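Local coordinates for ABC transporter periplasmic substrate-binding protein (Desulfovibrio alaskensis, PDB 5MY5) that binds tungstate selectively in the periplasm, probably delivering it to an ABC transporter for import into the cell, at residues A133-F138 / E166-Q171. The protein carries 2 engineered substitutions. Residues are numbered along the deposited sequence; the frame is centred on the assembly and turned at random.
With NA (sodium ion), chain B.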
# COMPACT_ATOMS: atom_id res chain seq x y z
N ALA A 133 -22.20 4.00 -14.87
CA ALA A 133 -23.41 4.52 -15.51
C ALA A 133 -23.14 4.89 -16.96
O ALA A 133 -24.03 4.63 -17.81
CB ALA A 133 -23.92 5.75 -14.74
N ASP A 134 -21.96 5.41 -17.30
CA ASP A 134 -21.56 5.84 -18.60
C ASP A 134 -20.96 4.66 -19.40
O ASP A 134 -20.55 4.85 -20.59
CB ASP A 134 -20.59 7.06 -18.56
CG ASP A 134 -21.31 8.38 -18.13
OD1 ASP A 134 -22.51 8.37 -17.78
OD2 ASP A 134 -20.69 9.45 -18.17
N ASN A 135 -20.83 3.49 -18.78
CA ASN A 135 -20.14 2.34 -19.41
C ASN A 135 -18.74 2.66 -19.87
O ASN A 135 -18.25 2.22 -20.91
CB ASN A 135 -20.92 1.80 -20.61
CG ASN A 135 -22.23 1.10 -20.22
OD1 ASN A 135 -22.51 0.70 -19.06
ND2 ASN A 135 -22.96 0.77 -21.23
N ALA A 136 -18.06 3.54 -19.12
CA ALA A 136 -16.68 3.84 -19.46
C ALA A 136 -15.78 2.63 -19.15
O ALA A 136 -16.03 1.90 -18.22
CB ALA A 136 -16.16 5.09 -18.71
N VAL A 137 -14.72 2.53 -19.91
CA VAL A 137 -13.73 1.46 -19.74
C VAL A 137 -13.06 1.62 -18.41
O VAL A 137 -12.61 2.72 -18.06
CB VAL A 137 -12.67 1.42 -20.81
CG1 VAL A 137 -11.56 0.41 -20.47
CG2 VAL A 137 -13.29 1.03 -22.16
N PHE A 138 -13.01 0.55 -17.66
CA PHE A 138 -12.37 0.52 -16.31
C PHE A 138 -11.50 -0.76 -16.31
O PHE A 138 -12.00 -1.88 -16.55
CB PHE A 138 -13.33 0.46 -15.16
CG PHE A 138 -12.64 0.54 -13.83
CD1 PHE A 138 -12.09 -0.62 -13.26
CD2 PHE A 138 -12.39 1.77 -13.16
CE1 PHE A 138 -11.39 -0.59 -12.07
CE2 PHE A 138 -11.68 1.80 -11.98
CZ PHE A 138 -11.18 0.67 -11.44
N GLU A 166 -19.67 -6.89 -16.73
CA GLU A 166 -19.90 -5.86 -17.70
C GLU A 166 -18.78 -5.77 -18.70
O GLU A 166 -17.59 -5.93 -18.33
CB GLU A 166 -20.13 -4.43 -17.06
CG GLU A 166 -21.26 -4.35 -16.01
CD GLU A 166 -22.59 -5.07 -16.32
OE1 GLU A 166 -23.24 -4.61 -17.23
OE2 GLU A 166 -22.92 -6.11 -15.64
N ALA A 167 -19.10 -5.60 -19.99
CA ALA A 167 -18.06 -5.61 -21.04
C ALA A 167 -17.09 -4.47 -20.96
O ALA A 167 -15.91 -4.68 -21.42
CB ALA A 167 -18.69 -5.70 -22.41
N TRP A 168 -17.47 -3.37 -20.30
CA TRP A 168 -16.59 -2.20 -20.14
C TRP A 168 -15.52 -2.46 -19.06
O TRP A 168 -14.57 -1.69 -18.99
CB TRP A 168 -17.35 -0.89 -19.88
CG TRP A 168 -18.30 -0.96 -18.79
CD1 TRP A 168 -19.66 -1.20 -18.90
CD2 TRP A 168 -18.06 -0.82 -17.37
NE1 TRP A 168 -20.23 -1.29 -17.70
CE2 TRP A 168 -19.30 -1.04 -16.72
CE3 TRP A 168 -16.89 -0.61 -16.54
CZ2 TRP A 168 -19.44 -1.01 -15.40
CZ3 TRP A 168 -17.07 -0.52 -15.17
CH2 TRP A 168 -18.32 -0.71 -14.58
N TYR A 169 -15.70 -3.45 -18.24
CA TYR A 169 -14.85 -3.80 -17.16
C TYR A 169 -13.80 -4.82 -17.55
O TYR A 169 -14.19 -5.96 -17.93
CB TYR A 169 -15.66 -4.37 -16.01
CG TYR A 169 -14.93 -4.62 -14.67
CD1 TYR A 169 -14.53 -3.55 -13.84
CD2 TYR A 169 -14.61 -5.86 -14.25
CE1 TYR A 169 -13.92 -3.79 -12.63
CE2 TYR A 169 -13.99 -6.11 -13.07
CZ TYR A 169 -13.60 -5.05 -12.22
OH TYR A 169 -13.05 -5.30 -11.02
N VAL A 170 -12.56 -4.39 -17.65
CA VAL A 170 -11.43 -5.19 -18.23
C VAL A 170 -10.62 -5.73 -17.06
O VAL A 170 -10.27 -5.02 -16.12
CB VAL A 170 -10.58 -4.25 -19.11
CG1 VAL A 170 -9.34 -5.01 -19.58
CG2 VAL A 170 -11.34 -3.65 -20.25
N GLN A 171 -10.31 -7.01 -17.08
CA GLN A 171 -9.47 -7.68 -16.08
C GLN A 171 -8.19 -8.18 -16.79
O GLN A 171 -8.24 -9.02 -17.66
CB GLN A 171 -10.20 -8.85 -15.45
CG GLN A 171 -11.43 -8.40 -14.68
CD GLN A 171 -12.21 -9.51 -14.01
OE1 GLN A 171 -12.79 -10.28 -14.73
NE2 GLN A 171 -12.20 -9.62 -12.70
NA NA B . -24.20 -0.53 -17.95
O HOH W 1 -25.04 1.32 -17.38
O HOH W 2 -25.57 -0.52 -19.41
O HOH W 3 -23.09 -2.27 -18.40
O HOH W 4 -22.94 -0.48 -16.11
O HOH W 5 -25.48 -1.73 -16.86
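W168 packs against the backbone of N135 and A136 where two neighbouring parallel strands of a periplasmic binding protein fold, 138-140 and 169-171, begin side by side. W168 CB lies 3.4 Å from N135 O. With CG held between the backbone N and the carbonyl carbon (chi1 52°), the indole is turned so that it lies alongside 133-138, with one face toward N135. There CD1 meets the CA of N135, which sits over the five-membered ring in a CH-pi contact, while CB of E166 lies over the opposite face. On the six-membered side W168 CE3 comes 3.1 Å from A136 O, and CZ3 meets F138 CB at the ring edge; I131 and A132 of helix 124-133 also touch this indole. NE1 donates to water 3, which in turn donates to E166 OE1. That water is also a ligand of the sodium ion, which is bound by N135 OD1, with five waters making six ligands in all. N135 has positive phi and closes helix 124-133 in a Schellman motif.

Beyond the indole, F138 N donates to W168 O (3.0 Å), and V170 N donates to F138 O in a nearly straight bond (174°). F138 and Y169 project from the same face of the sheet, their rings rim to rim and almost parallel. Y169 OH is hydrogen-bonded to E151, and F138 CD1 lies 3.7 Å from Y169 CE1.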